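Local coordinates for RagA protein (Porphyromonas gingivalis, PDB 6SLN) that probably imports nutrients across the bacterial outer membrane as a TonB-dependent receptor, with a plug domain set in a beta-barrel, at residues Thr139-Val144 against Ser168-Ala173; Glu244-Gln249 against Lys263-Ile268; Ala270-Leu275 against Phe291-Asn296. All coordinates share one frame; numbering follows the deposited sequence.

Contact 1: Thr139-Val144 against Ser168-Ala173; sequences TAVASV and SLDVVA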
ATOM      1  N   THR A 139      16.025  17.243   9.072  1.00 47.89           N
ATOM      2  CA  THR A 139      14.778  17.402   8.339  1.00 53.57           C
ATOM      3  C   THR A 139      13.855  18.419   8.987  1.00 54.76           C
ATOM      4  O   THR A 139      12.655  18.430   8.702  1.00 55.09           O
ATOM      5  CB  THR A 139      14.041  16.068   8.201  1.00 51.63           C
ATOM      6  OG1 THR A 139      13.701  15.574   9.498  1.00 45.08           O
ATOM      7  CG2 THR A 139      14.903  15.057   7.495  1.00 60.51           C
ATOM      8  N   ALA A 140      14.380  19.263   9.863  1.00 56.80           N
ATOM      9  CA  ALA A 140      13.548  20.280  10.482  1.00 52.16           C
ATOM     10  C   ALA A 140      13.399  21.477   9.551  1.00 52.98           C
ATOM     11  O   ALA A 140      14.361  21.910   8.900  1.00 55.59           O
ATOM     12  CB  ALA A 140      14.128  20.722  11.823  1.00 52.81           C
ATOM     13  N   VAL A 141      12.178  22.009   9.498  1.00 48.97           N
ATOM     14  CA  VAL A 141      11.833  23.173   8.690  1.00 46.79           C
ATOM     15  C   VAL A 141      11.671  24.388   9.605  1.00 46.40           C
ATOM     16  O   VAL A 141      11.034  24.293  10.661  1.00 32.21           O
ATOM     17  CB  VAL A 141      10.549  22.908   7.895  1.00 37.27           C
ATOM     18  CG1 VAL A 141      10.474  23.832   6.766  1.00 39.85           C
ATOM     19  CG2 VAL A 141      10.544  21.490   7.407  1.00 44.09           C
ATOM     20  N   ALA A 142      12.253  25.520   9.211  1.00 44.01           N
ATOM     21  CA  ALA A 142      12.143  26.741  10.006  1.00 48.32           C
ATOM     22  C   ALA A 142      10.728  27.298   9.975  1.00 50.88           C
ATOM     23  O   ALA A 142       9.996  27.144   8.994  1.00 53.49           O
ATOM     24  CB  ALA A 142      13.095  27.821   9.496  1.00 43.39           C
ATOM     25  N   SER A 143      10.353  27.969  11.060  1.00 49.69           N
ATOM     26  CA  SER A 143       9.125  28.750  11.076  1.00 49.91           C
ATOM     27  C   SER A 143       9.441  30.189  10.677  1.00 46.73           C
ATOM     28  O   SER A 143      10.496  30.726  11.026  1.00 58.48           O
ATOM     29  CB  SER A 143       8.465  28.695  12.453  1.00 51.95           C
ATOM     30  OG  SER A 143       9.244  29.340  13.443  1.00 62.25           O
ATOM     31  N   VAL A 144       8.544  30.798   9.910  1.00 45.35           N
ATOM     32  CA  VAL A 144       8.693  32.189   9.492  1.00 47.68           C
ATOM     33  C   VAL A 144       7.416  32.951   9.813  1.00 52.38           C
ATOM     34  O   VAL A 144       6.310  32.463   9.555  1.00 62.30           O
ATOM     35  CB  VAL A 144       9.018  32.313   7.991  1.00 43.66           C
ATOM     36  CG1 VAL A 144       9.231  33.764   7.653  1.00 44.96           C
ATOM     37  CG2 VAL A 144      10.255  31.479   7.621  1.00 42.85           C
ATOM     38  N   SER A 168       5.649  24.085  -1.614  1.00 46.22           N
ATOM     39  CA  SER A 168       5.806  23.709  -0.212  1.00 55.92           C
ATOM     40  C   SER A 168       7.248  23.919   0.223  1.00 51.15           C
ATOM     41  O   SER A 168       8.170  23.893  -0.594  1.00 54.56           O
ATOM     42  CB  SER A 168       5.424  22.246   0.016  1.00 65.32           C
ATOM     43  OG  SER A 168       6.559  21.399  -0.093  1.00 65.78           O
ATOM     44  N   LEU A 169       7.447  24.125   1.525  1.00 47.67           N
ATOM     45  CA  LEU A 169       8.818  24.282   1.996  1.00 51.15           C
ATOM     46  C   LEU A 169       9.584  22.970   1.892  1.00 51.28           C
ATOM     47  O   LEU A 169      10.793  22.984   1.641  1.00 59.85           O
ATOM     48  CB  LEU A 169       8.857  24.821   3.437  1.00 41.90           C
ATOM     49  CG  LEU A 169       9.301  26.291   3.565  1.00 37.50           C
ATOM     50  CD1 LEU A 169       9.829  26.653   4.954  1.00 33.83           C
ATOM     51  CD2 LEU A 169      10.324  26.692   2.496  1.00 32.87           C
ATOM     52  N   ASP A 170       8.906  21.831   2.059  1.00 44.64           N
ATOM     53  CA  ASP A 170       9.575  20.549   1.850  1.00 45.16           C
ATOM     54  C   ASP A 170      10.075  20.425   0.414  1.00 50.94           C
ATOM     55  O   ASP A 170      11.207  19.980   0.174  1.00 52.11           O
ATOM     56  CB  ASP A 170       8.636  19.388   2.189  1.00 43.75           C
ATOM     57  CG  ASP A 170       8.204  19.382   3.646  1.00 57.27           C
ATOM     58  OD1 ASP A 170       9.055  19.642   4.528  1.00 58.55           O
ATOM     59  OD2 ASP A 170       7.010  19.114   3.907  1.00 57.91           O
ATOM     60  N   VAL A 171       9.248  20.825  -0.554  1.00 50.47           N
ATOM     61  CA  VAL A 171       9.676  20.757  -1.946  1.00 47.30           C
ATOM     62  C   VAL A 171      10.793  21.772  -2.179  1.00 45.22           C
ATOM     63  O   VAL A 171      11.667  21.569  -3.030  1.00 46.38           O
ATOM     64  CB  VAL A 171       8.457  20.966  -2.881  1.00 41.03           C
ATOM     65  CG1 VAL A 171       8.872  21.160  -4.329  1.00 31.30           C
ATOM     66  CG2 VAL A 171       7.471  19.789  -2.784  1.00 36.27           C
ATOM     67  N   VAL A 172      10.809  22.860  -1.405  1.00 45.30           N
ATOM     68  CA  VAL A 172      11.902  23.825  -1.503  1.00 47.40           C
ATOM     69  C   VAL A 172      13.207  23.207  -1.011  1.00 40.65           C
ATOM     70  O   VAL A 172      14.267  23.440  -1.596  1.00 40.54           O
ATOM     71  CB  VAL A 172      11.563  25.116  -0.732  1.00 46.85           C
ATOM     72  CG1 VAL A 172      12.804  25.985  -0.610  1.00 42.90           C
ATOM     73  CG2 VAL A 172      10.474  25.878  -1.434  1.00 39.71           C
ATOM     74  N   ALA A 173      13.150  22.401   0.062  1.00 35.91           N
ATOM     75  CA  ALA A 173      14.329  21.658   0.515  1.00 44.85           C
ATOM     76  C   ALA A 173      14.859  20.662  -0.529  1.00 52.34           C
ATOM     77  O   ALA A 173      16.055  20.339  -0.511  1.00 51.13           O
ATOM     78  CB  ALA A 173      14.013  20.912   1.812  1.00 31.24           C
TER
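A chi1 of -160° at V141 sets CG1 anti to the backbone N and CG2 beside that N, so the two methyls go to different residues of the facing helix's first turn: CG1 to L169 and CG2 to D170. The case illustrates how one branched side chain can meet two unlike neighbours at the start of a helix. CG1 touches the outer branch of the leucine, V141 CG1 to L169 CD1 at 3.4 Å, and also lies near its root, with L169 CB 3.8 Å from V141 CG1. The same L169 CD1 approaches the peptide oxygen A142 O at 4.1 Å, which puts the leucine tip alongside the backbone that leads into strand 143-146. On the other branch, V141 CG2 meets the carboxylate oxygen D170 OD1 at 3.7 Å, in van der Waals contact, with the two side chains nearly perpendicular. No hydrogen bond joins the segments. The helix start is capped by S168, whose OG accepts from V171 N over 2.8 Å in a fairly straight bond (166°). D170 sits in this first turn, where the helix end would be expected to favour its charged form, and its side chain also touches R376 of barrel strand 363-377. L169 packs in addition on Y160 of strand 159-162, while S143 is bonded to M132 of the paired strand 129-132. A capped short helix resting on the loop that enters a two-stranded sheet thus joins two parts of the plug domain, the region filling the barrel in TonB-dependent receptors.

Contact 2: Glu244-Gln249 against Lys263-Ile268; sequences ELLDFQ and KVKDMI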
ATOM      1  N   GLU A 244      27.499  11.173  43.656  1.00 58.04           N
ATOM      2  CA  GLU A 244      26.615  12.164  44.255  1.00 46.78           C
ATOM      3  C   GLU A 244      25.156  11.745  44.147  1.00 49.27           C
ATOM      4  O   GLU A 244      24.413  11.806  45.135  1.00 52.07           O
ATOM      5  CB  GLU A 244      26.845  13.518  43.600  1.00 46.72           C
ATOM      6  CG  GLU A 244      28.152  14.117  43.966  1.00 47.64           C
ATOM      7  CD  GLU A 244      28.418  15.396  43.232  1.00 53.28           C
ATOM      8  OE1 GLU A 244      27.944  15.539  42.076  1.00 52.13           O
ATOM      9  OE2 GLU A 244      29.117  16.248  43.814  1.00 48.52           O
ATOM     10  N   LEU A 245      24.726  11.324  42.949  1.00 45.01           N
ATOM     11  CA  LEU A 245      23.349  10.869  42.780  1.00 49.51           C
ATOM     12  C   LEU A 245      23.041   9.705  43.709  1.00 50.03           C
ATOM     13  O   LEU A 245      22.015   9.709  44.398  1.00 44.89           O
ATOM     14  CB  LEU A 245      23.083  10.465  41.330  1.00 55.52           C
ATOM     15  CG  LEU A 245      21.699   9.831  41.156  1.00 47.60           C
ATOM     16  CD1 LEU A 245      20.631  10.818  41.626  1.00 45.89           C
ATOM     17  CD2 LEU A 245      21.470   9.412  39.729  1.00 41.47           C
ATOM     18  N   LEU A 246      23.925   8.697  43.751  1.00 44.85           N
ATOM     19  CA  LEU A 246      23.668   7.537  44.600  1.00 50.74           C
ATOM     20  C   LEU A 246      23.578   7.932  46.070  1.00 55.77           C
ATOM     21  O   LEU A 246      22.690   7.471  46.794  1.00 59.07           O
ATOM     22  CB  LEU A 246      24.739   6.472  44.394  1.00 56.34           C
ATOM     23  CG  LEU A 246      24.682   5.273  45.351  1.00 53.23           C
ATOM     24  CD1 LEU A 246      23.318   4.620  45.296  1.00 47.90           C
ATOM     25  CD2 LEU A 246      25.762   4.253  45.004  1.00 56.36           C
ATOM     26  N   ASP A 247      24.474   8.795  46.533  1.00 60.24           N
ATOM     27  CA  ASP A 247      24.366   9.243  47.916  1.00 63.91           C
ATOM     28  C   ASP A 247      23.067   9.993  48.135  1.00 58.78           C
ATOM     29  O   ASP A 247      22.392   9.804  49.154  1.00 61.88           O
ATOM     30  CB  ASP A 247      25.551  10.128  48.288  1.00 65.46           C
ATOM     31  CG  ASP A 247      25.732  10.244  49.779  1.00 64.51           C
ATOM     32  OD1 ASP A 247      25.728   9.189  50.460  1.00 59.83           O
ATOM     33  OD2 ASP A 247      25.870  11.392  50.262  1.00 63.78           O
ATOM     34  N   PHE A 248      22.701  10.842  47.176  1.00 55.24           N
ATOM     35  CA  PHE A 248      21.475  11.630  47.269  1.00 52.95           C
ATOM     36  C   PHE A 248      20.254  10.728  47.423  1.00 46.87           C
ATOM     37  O   PHE A 248      19.481  10.871  48.371  1.00 47.45           O
ATOM     38  CB  PHE A 248      21.383  12.518  46.027  1.00 52.89           C
ATOM     39  CG  PHE A 248      20.120  13.302  45.908  1.00 53.24           C
ATOM     40  CD1 PHE A 248      19.793  14.274  46.837  1.00 55.92           C
ATOM     41  CD2 PHE A 248      19.278  13.101  44.832  1.00 46.72           C
ATOM     42  CE1 PHE A 248      18.637  15.009  46.707  1.00 53.48           C
ATOM     43  CE2 PHE A 248      18.118  13.839  44.695  1.00 46.40           C
ATOM     44  CZ  PHE A 248      17.799  14.790  45.633  1.00 49.99           C
ATOM     45  N   GLN A 249      20.104   9.747  46.537  1.00 45.98           N
ATOM     46  CA  GLN A 249      18.948   8.862  46.595  1.00 45.61           C
ATOM     47  C   GLN A 249      18.905   8.071  47.894  1.00 46.53           C
ATOM     48  O   GLN A 249      17.829   7.852  48.455  1.00 53.39           O
ATOM     49  CB  GLN A 249      18.962   7.909  45.402  1.00 44.61           C
ATOM     50  CG  GLN A 249      18.942   8.589  44.040  1.00 43.64           C
ATOM     51  CD  GLN A 249      19.242   7.612  42.925  1.00 49.30           C
ATOM     52  OE1 GLN A 249      20.265   6.911  42.958  1.00 54.05           O
ATOM     53  NE2 GLN A 249      18.337   7.526  41.947  1.00 41.86           N
ATOM     54  N   LYS A 263      24.623  -1.433  50.186  1.00 49.53           N
ATOM     55  CA  LYS A 263      23.468  -2.293  49.963  1.00 53.16           C
ATOM     56  C   LYS A 263      22.765  -1.953  48.652  1.00 47.75           C
ATOM     57  O   LYS A 263      22.314  -2.848  47.935  1.00 48.64           O
ATOM     58  CB  LYS A 263      22.505  -2.192  51.142  1.00 49.82           C
ATOM     59  CG  LYS A 263      22.996  -2.916  52.368  1.00 51.07           C
ATOM     60  CD  LYS A 263      21.988  -2.870  53.509  1.00 59.68           C
ATOM     61  CE  LYS A 263      22.423  -3.808  54.634  1.00 64.80           C
ATOM     62  NZ  LYS A 263      21.298  -4.588  55.215  1.00 71.04           N
ATOM     63  N   VAL A 264      22.678  -0.666  48.309  1.00 47.40           N
ATOM     64  CA  VAL A 264      22.069  -0.293  47.039  1.00 49.18           C
ATOM     65  C   VAL A 264      22.921  -0.792  45.880  1.00 45.53           C
ATOM     66  O   VAL A 264      22.397  -1.300  44.879  1.00 44.64           O
ATOM     67  CB  VAL A 264      21.845   1.229  46.988  1.00 46.10           C
ATOM     68  CG1 VAL A 264      21.484   1.695  45.600  1.00 44.92           C
ATOM     69  CG2 VAL A 264      20.760   1.581  47.931  1.00 46.58           C
ATOM     70  N   LYS A 265      24.252  -0.690  46.010  1.00 52.64           N
ATOM     71  CA  LYS A 265      25.137  -1.197  44.962  1.00 45.50           C
ATOM     72  C   LYS A 265      24.989  -2.702  44.802  1.00 45.39           C
ATOM     73  O   LYS A 265      24.910  -3.206  43.675  1.00 51.94           O
ATOM     74  CB  LYS A 265      26.589  -0.843  45.259  1.00 46.19           C
ATOM     75  CG  LYS A 265      26.899   0.632  45.286  1.00 55.93           C
ATOM     76  CD  LYS A 265      28.266   0.872  45.848  1.00 47.23           C
ATOM     77  CE  LYS A 265      28.905   2.115  45.285  1.00 47.09           C
ATOM     78  NZ  LYS A 265      30.098   2.454  46.120  1.00 62.91           N
ATOM     79  N   ASP A 266      24.941  -3.436  45.918  1.00 46.26           N
ATOM     80  CA  ASP A 266      24.716  -4.874  45.831  1.00 48.06           C
ATOM     81  C   ASP A 266      23.432  -5.160  45.065  1.00 54.60           C
ATOM     82  O   ASP A 266      23.424  -5.948  44.112  1.00 57.37           O
ATOM     83  CB  ASP A 266      24.675  -5.499  47.226  1.00 52.58           C
ATOM     84  CG  ASP A 266      26.036  -5.496  47.915  1.00 60.56           C
ATOM     85  OD1 ASP A 266      27.070  -5.468  47.217  1.00 63.97           O
ATOM     86  OD2 ASP A 266      26.080  -5.520  49.163  1.00 67.32           O
ATOM     87  N   MET A 267      22.350  -4.463  45.418  1.00 53.65           N
ATOM     88  CA  MET A 267      21.054  -4.746  44.809  1.00 46.73           C
ATOM     89  C   MET A 267      21.048  -4.408  43.320  1.00 48.07           C
ATOM     90  O   MET A 267      20.566  -5.206  42.498  1.00 42.67           O
ATOM     91  CB  MET A 267      19.961  -3.990  45.561  1.00 49.07           C
ATOM     92  CG  MET A 267      18.590  -4.073  44.908  1.00 59.78           C
ATOM     93  SD  MET A 267      17.393  -2.966  45.683  1.00 64.47           S
ATOM     94  CE  MET A 267      17.889  -1.383  45.006  1.00 63.38           C
ATOM     95  N   ILE A 268      21.593  -3.245  42.945  1.00 48.19           N
ATOM     96  CA  ILE A 268      21.626  -2.885  41.528  1.00 42.06           C
ATOM     97  C   ILE A 268      22.594  -3.786  40.776  1.00 45.19           C
ATOM     98  O   ILE A 268      22.288  -4.240  39.668  1.00 46.76           O
ATOM     99  CB  ILE A 268      21.969  -1.394  41.330  1.00 41.95           C
ATOM    100  CG1 ILE A 268      20.910  -0.510  41.998  1.00 57.59           C
ATOM    101  CG2 ILE A 268      22.079  -1.054  39.846  1.00 40.96           C
ATOM    102  CD1 ILE A 268      21.220   0.995  41.993  1.00 53.57           C
TER
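L246 carries the contact between 244-249 and 263-268, which is packing with no hydrogen bond across, and shows how one leucine can serve two helix segments by giving one methyl to each of two neighbouring residues. Its chi1 of 173° places CG anti to the backbone N, extending the side chain toward the facing helix. From there L246 CD1 lies 3.5 Å from V264 CG1, the two side chains passing alongside each other in opposite directions. This pair is buried, and the backbones behind it stand 8.4 Å apart between L246 CA and V264 CA.

The second methyl deals with a polar residue by way of its hydrocarbon part. L246 CD2 rests on the extended chain of K265, 3.8 Å from K265 CG and equally far from K265 CE, the two side chains crossing at about a right angle. The lysine thus contributes methylenes to the packing while its amino group is carried beyond them.

Polar bonds hold the flanks of the first helix. E244 forms a salt bridge with K892, and Q249 uses both ends of its amide, the oxygen toward Y400 and the nitrogen toward the backbone of M886. On the other helix, M267 packs against the backbone of a different protein of the assembly. Helices 242-252 and 261-276 are consecutive, joined by a short loop and packed side against side within the long connection between barrel strands 218-230 and 309-322, which fits the long extracellular loops of TonB-dependent receptors.

Contact 3: Ala270-Leu275 against Phe291-Asn296; sequences AGAEDL and FPVDFN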
ATOM      1  N   ALA A 270      23.399  -6.862  41.512  1.00 42.87           N
ATOM      2  CA  ALA A 270      22.851  -8.213  41.414  1.00 45.76           C
ATOM      3  C   ALA A 270      21.757  -8.301  40.362  1.00 49.32           C
ATOM      4  O   ALA A 270      21.621  -9.325  39.681  1.00 61.18           O
ATOM      5  CB  ALA A 270      22.310  -8.665  42.762  1.00 43.73           C
ATOM      6  N   GLY A 271      20.963  -7.244  40.225  1.00 46.58           N
ATOM      7  CA  GLY A 271      19.883  -7.250  39.269  1.00 48.78           C
ATOM      8  C   GLY A 271      20.331  -7.038  37.853  1.00 55.82           C
ATOM      9  O   GLY A 271      19.595  -7.392  36.923  1.00 64.86           O
ATOM     10  N   ALA A 272      21.517  -6.459  37.673  1.00 49.75           N
ATOM     11  CA  ALA A 272      22.082  -6.324  36.339  1.00 46.60           C
ATOM     12  C   ALA A 272      22.688  -7.637  35.870  1.00 49.77           C
ATOM     13  O   ALA A 272      22.444  -8.070  34.741  1.00 52.33           O
ATOM     14  CB  ALA A 272      23.133  -5.217  36.315  1.00 41.31           C
ATOM     15  N   GLU A 273      23.495  -8.284  36.713  1.00 46.80           N
ATOM     16  CA  GLU A 273      24.089  -9.541  36.277  1.00 54.35           C
ATOM     17  C   GLU A 273      23.021 -10.619  36.135  1.00 52.45           C
ATOM     18  O   GLU A 273      23.084 -11.440  35.216  1.00 53.44           O
ATOM     19  CB  GLU A 273      25.212  -9.972  37.230  1.00 66.06           C
ATOM     20  CG  GLU A 273      24.794 -10.579  38.534  1.00 75.61           C
ATOM     21  CD  GLU A 273      24.842 -12.078  38.482  1.00 77.93           C
ATOM     22  OE1 GLU A 273      25.861 -12.609  38.020  1.00 72.52           O
ATOM     23  OE2 GLU A 273      23.854 -12.724  38.881  1.00 83.71           O
ATOM     24  N   ASP A 274      22.001 -10.604  36.991  1.00 58.96           N
ATOM     25  CA  ASP A 274      20.949 -11.603  36.850  1.00 62.01           C
ATOM     26  C   ASP A 274      20.188 -11.423  35.538  1.00 56.20           C
ATOM     27  O   ASP A 274      19.862 -12.404  34.862  1.00 57.53           O
ATOM     28  CB  ASP A 274      20.004 -11.550  38.044  1.00 67.55           C
ATOM     29  CG  ASP A 274      18.890 -12.569  37.940  1.00 83.45           C
ATOM     30  OD1 ASP A 274      17.749 -12.167  37.633  1.00 91.78           O
ATOM     31  OD2 ASP A 274      19.153 -13.773  38.143  1.00 89.29           O
ATOM     32  N   LEU A 275      19.919 -10.180  35.146  1.00 48.29           N
ATOM     33  CA  LEU A 275      19.224  -9.957  33.887  1.00 44.35           C
ATOM     34  C   LEU A 275      20.083 -10.377  32.704  1.00 50.02           C
ATOM     35  O   LEU A 275      19.636 -11.160  31.857  1.00 48.55           O
ATOM     36  CB  LEU A 275      18.812  -8.497  33.748  1.00 36.96           C
ATOM     37  CG  LEU A 275      18.006  -8.290  32.480  1.00 37.42           C
ATOM     38  CD1 LEU A 275      16.797  -9.199  32.557  1.00 35.98           C
ATOM     39  CD2 LEU A 275      17.598  -6.824  32.309  1.00 37.72           C
ATOM     40  N   PHE A 291      30.127  -4.013  31.455  1.00 38.96           N
ATOM     41  CA  PHE A 291      29.857  -3.584  32.825  1.00 42.91           C
ATOM     42  C   PHE A 291      28.784  -2.501  32.769  1.00 46.34           C
ATOM     43  O   PHE A 291      29.085  -1.303  32.839  1.00 50.87           O
ATOM     44  CB  PHE A 291      31.146  -3.130  33.520  1.00 40.44           C
ATOM     45  CG  PHE A 291      32.109  -4.248  33.757  1.00 41.03           C
ATOM     46  CD1 PHE A 291      32.056  -4.995  34.928  1.00 42.88           C
ATOM     47  CD2 PHE A 291      33.022  -4.607  32.784  1.00 40.94           C
ATOM     48  CE1 PHE A 291      32.931  -6.063  35.146  1.00 42.26           C
ATOM     49  CE2 PHE A 291      33.888  -5.660  32.986  1.00 41.51           C
ATOM     50  CZ  PHE A 291      33.850  -6.386  34.178  1.00 45.85           C
ATOM     51  N   PRO A 292      27.512  -2.886  32.623  1.00 47.03           N
ATOM     52  CA  PRO A 292      26.451  -1.873  32.495  1.00 41.78           C
ATOM     53  C   PRO A 292      26.203  -1.088  33.773  1.00 48.82           C
ATOM     54  O   PRO A 292      25.678   0.037  33.716  1.00 46.70           O
ATOM     55  CB  PRO A 292      25.225  -2.707  32.113  1.00 37.38           C
ATOM     56  CG  PRO A 292      25.472  -4.010  32.740  1.00 37.84           C
ATOM     57  CD  PRO A 292      26.962  -4.250  32.645  1.00 45.21           C
ATOM     58  N   VAL A 293      26.546  -1.645  34.926  1.00 57.01           N
ATOM     59  CA  VAL A 293      26.465  -0.941  36.197  1.00 55.87           C
ATOM     60  C   VAL A 293      27.888  -0.739  36.689  1.00 53.23           C
ATOM     61  O   VAL A 293      28.617  -1.710  36.910  1.00 58.28           O
ATOM     62  CB  VAL A 293      25.626  -1.711  37.225  1.00 46.72           C
ATOM     63  CG1 VAL A 293      25.727  -1.040  38.593  1.00 49.26           C
ATOM     64  CG2 VAL A 293      24.204  -1.795  36.758  1.00 39.64           C
ATOM     65  N   ASP A 294      28.275   0.523  36.858  1.00 51.67           N
ATOM     66  CA  ASP A 294      29.636   0.904  37.237  1.00 41.94           C
ATOM     67  C   ASP A 294      29.550   2.129  38.152  1.00 42.52           C
ATOM     68  O   ASP A 294      29.301   3.250  37.701  1.00 47.27           O
ATOM     69  CB  ASP A 294      30.487   1.181  36.000  1.00 41.59           C
ATOM     70  CG  ASP A 294      31.895   1.607  36.346  1.00 45.48           C
ATOM     71  OD1 ASP A 294      32.268   1.584  37.539  1.00 50.28           O
ATOM     72  OD2 ASP A 294      32.631   1.978  35.417  1.00 47.47           O
ATOM     73  N   PHE A 295      29.784   1.914  39.437  1.00 54.95           N
ATOM     74  CA  PHE A 295      29.810   3.005  40.402  1.00 44.10           C
ATOM     75  C   PHE A 295      31.169   3.687  40.517  1.00 44.81           C
ATOM     76  O   PHE A 295      31.270   4.718  41.193  1.00 47.44           O
ATOM     77  CB  PHE A 295      29.364   2.468  41.755  1.00 44.78           C
ATOM     78  CG  PHE A 295      27.954   1.976  41.743  1.00 47.32           C
ATOM     79  CD1 PHE A 295      26.909   2.855  41.463  1.00 49.42           C
ATOM     80  CD2 PHE A 295      27.664   0.656  41.988  1.00 44.22           C
ATOM     81  CE1 PHE A 295      25.608   2.415  41.424  1.00 48.02           C
ATOM     82  CE2 PHE A 295      26.367   0.205  41.956  1.00 49.49           C
ATOM     83  CZ  PHE A 295      25.331   1.085  41.671  1.00 52.05           C
ATOM     84  N   ASN A 296      32.201   3.167  39.849  1.00 46.30           N
ATOM     85  CA  ASN A 296      33.564   3.642  40.052  1.00 45.60           C
ATOM     86  C   ASN A 296      34.015   4.599  38.972  1.00 47.23           C
ATOM     87  O   ASN A 296      34.957   5.364  39.190  1.00 55.76           O
ATOM     88  CB  ASN A 296      34.520   2.454  40.123  1.00 46.01           C
ATOM     89  CG  ASN A 296      34.124   1.488  41.204  1.00 52.07           C
ATOM     90  OD1 ASN A 296      33.870   1.891  42.342  1.00 63.41           O
ATOM     91  ND2 ASN A 296      34.019   0.217  40.854  1.00 47.27           N
TER
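A272 and V293 make the closest approach across this contact, a methyl-to-methyl meeting that exemplifies how a non-helical chain may come near a helix at a small residue. With chi1 at 172°, V293 has CG1 anti to its backbone N and CG2 beside that N; it is the second branch that does the touching, V293 CG2 to A272 CB at 3.6 Å. Consistent with the small size of alanine, A272 CA and V293 CA are 6.9 Å apart. P292 adds a looser apolar touch from its ring corner, the P292 CG atom lying 4.4 Å from A272 CB. All three residues are buried, and Y415 and Y286 extend the packing, the first against A272 and the second against P292.

Helix 261-276 and the irregular chain 291-296 belong to the same long excursion between barrel strands 218-230 and 309-322, and the chain returns past the helix after the short helix 280-283, on its way to helix 301-305.

Hydrogen bonds do not cross between the two segments; they shape each one and tie the second to other loops. Within 291-296 an Asx turn is formed: N296 N donates to D294 OD1 over 2.8 Å at 153°, arriving about 40° out of the carboxylate plane. H297 N donates to the same D294 OD1, so two backbone N-H groups grip one oxygen. On the upstream side the chain is bonded to N402, whose ND2 reaches F291 O and whose backbone pairs with P292, and D294 is backbone-bonded to Y400.

The three contacts follow one another along the chain without overlap. Contact 1 lies in the plug domain, its centre about 7 Å from the centre of the chain, whereas contacts 2 and 3 lie about 42 Å out, in the connection between barrel strands 218-230 and 309-322. Contact 1 stands about 47 Å from contact 2 and 45 Å from contact 3, centre to centre, and touches neither. Contacts 2 and 3, with centres 12 Å apart, share helix 261-276 and join directly: K265 CG packs on F295 CD2 at 3.4 Å and I268 CG2 on V293 CG2 at 3.8 Å. The protein thus pairs a plug inside the barrel with a peripheral loop region in which contacts 2 and 3 pack directly on each other.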